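Local coordinates for neisseria adhesin A (Neisseria meningitidis, PDB 4CJD), which probably mediates adhesion of the meningococcus to human epithelial cells and promotes bacterial uptake, as a trimeric autotransporter of the outer membrane, at residues A[60-64]-A[65-69]. Residues are numbered along the deposited sequence; the frame is centred on the assembly and turned at random.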
loop_
_atom_site.group_PDB
_atom_site.type_symbol
_atom_site.label_atom_id
_atom_site.label_comp_id
_atom_site.label_asym_id
_atom_site.label_seq_id
_atom_site.Cartn_x
_atom_site.Cartn_y
_atom_site.Cartn_z
ATOM N N GLY A 60 6.225 0.417 -28.022
ATOM C CA GLY A 60 7.272 1.353 -28.405
ATOM C C GLY A 60 8.546 0.603 -28.787
ATOM O O GLY A 60 9.626 1.110 -28.617
ATOM N N GLY A 61 8.414 -0.625 -29.294
ATOM C CA GLY A 61 9.581 -1.362 -29.768
ATOM C C GLY A 61 10.449 -1.967 -28.669
ATOM O O GLY A 61 11.531 -2.489 -28.920
ATOM N N LEU A 62 9.987 -1.903 -27.428
ATOM C CA LEU A 62 10.782 -2.458 -26.337
ATOM C C LEU A 62 10.947 -3.966 -26.444
ATOM O O LEU A 62 11.961 -4.528 -26.002
ATOM C CB LEU A 62 10.136 -2.120 -24.990
ATOM C CG LEU A 62 10.264 -0.719 -24.402
ATOM C CD1 LEU A 62 9.429 -0.641 -23.106
ATOM C CD2 LEU A 62 11.722 -0.345 -24.165
ATOM N N GLY A 63 9.901 -4.628 -26.949
ATOM C CA GLY A 63 9.848 -6.082 -26.970
ATOM C C GLY A 63 9.315 -6.668 -25.693
ATOM O O GLY A 63 9.376 -6.040 -24.627
ATOM N N LEU A 64 8.726 -7.859 -25.789
ATOM C CA LEU A 64 8.106 -8.488 -24.624
ATOM C C LEU A 64 9.092 -8.724 -23.459
ATOM O O LEU A 64 8.764 -8.493 -22.278
ATOM C CB LEU A 64 7.463 -9.819 -25.053
ATOM C CG LEU A 64 6.430 -9.725 -26.204
ATOM C CD1 LEU A 64 5.971 -11.099 -26.612
ATOM C CD2 LEU A 64 5.234 -8.859 -25.861
ATOM N N LYS A 65 10.304 -9.165 -23.772
ATOM C CA LYS A 65 11.282 -9.448 -22.686
ATOM C C LYS A 65 11.592 -8.195 -21.866
ATOM O O LYS A 65 11.585 -8.221 -20.639
ATOM C CB LYS A 65 12.606 -10.035 -23.251
ATOM C CG LYS A 65 12.447 -11.455 -23.934
ATOM C CD LYS A 65 13.901 -12.037 -24.372
ATOM C CE LYS A 65 13.925 -13.243 -25.365
ATOM N NZ LYS A 65 15.214 -13.550 -26.260
ATOM N N GLU A 66 11.849 -7.084 -22.553
ATOM C CA GLU A 66 12.168 -5.883 -21.838
ATOM C C GLU A 66 10.988 -5.352 -21.032
ATOM O O GLU A 66 11.177 -4.807 -19.935
ATOM C CB GLU A 66 12.672 -4.793 -22.810
ATOM C CG GLU A 66 13.008 -3.486 -22.079
ATOM C CD GLU A 66 14.088 -3.669 -21.025
ATOM O OE1 GLU A 66 14.859 -4.636 -21.130
ATOM O OE2 GLU A 66 14.138 -2.879 -20.064
ATOM N N VAL A 67 9.765 -5.437 -21.567
ATOM C CA VAL A 67 8.627 -4.956 -20.764
ATOM C C VAL A 67 8.503 -5.851 -19.514
ATOM O O VAL A 67 8.272 -5.373 -18.367
ATOM C CB VAL A 67 7.276 -4.965 -21.582
ATOM C CG1 VAL A 67 6.080 -4.536 -20.683
ATOM C CG2 VAL A 67 7.382 -3.994 -22.801
ATOM N N LEU A 68 8.656 -7.153 -19.709
ATOM C CA LEU A 68 8.594 -8.033 -18.533
ATOM C C LEU A 68 9.681 -7.669 -17.509
ATOM O O LEU A 68 9.409 -7.656 -16.298
ATOM C CB LEU A 68 8.711 -9.501 -18.937
ATOM C CG LEU A 68 7.435 -10.140 -19.494
ATOM C CD1 LEU A 68 7.760 -11.471 -20.157
ATOM C CD2 LEU A 68 6.410 -10.326 -18.412
ATOM N N ALA A 69 10.901 -7.341 -17.961
ATOM C CA ALA A 69 11.953 -6.927 -16.998
ATOM C C ALA A 69 11.576 -5.655 -16.230
ATOM O O ALA A 69 11.881 -5.509 -15.029
ATOM C CB ALA A 69 13.337 -6.708 -17.701
HETATM O O HOH W 1 12.565 -7.117 -25.273
#
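Leu62, the last side chain before the long coiled-coil helix 64-113 begins, lies against the first turn of that helix and gives a compact example of how a loop is joined to a helix start. Its two methyls divide the work: CD1 rests on Val67 CG2 at 3.9 Å, the two side chains crossing at about a right angle, while CD2 lies 4.0 Å from the aliphatic CG of Glu66. Glu66 comes within reach because its CG stands anti to the backbone N (chi1 179°), and a bend at chi2 then carries the carboxylate away from the loop. Leu62 O accepts a hydrogen bond from a water oxygen at 2.8 Å, and the same water accepts one from Glu66 N.

Gly63 is the N-cap, turning the chain into the helix with a positive phi (86°). Its O receives Val67 N at 3.1 Å, and Val67 CG2 also packs 3.4 Å from that oxygen.

Leu64 carries the pattern one residue on, its O accepting Leu68 N at 2.9 Å. As the first residue of the helix, it packs its side chain on Leu64 of the second subunit and Leu68 of the third. Neighbouring Lys65 hydrogen-bonds through NZ to Asn28 OD1 of its own chain and forms a salt bridge with Asp26 of the second subunit.

The helix thus begins with its early amides partnered: the water serves Glu66 N, Gly63 O and Leu64 O take the next two, and the apolar side chains of Leu64 and Leu68 bring the three subunits together in the head domain.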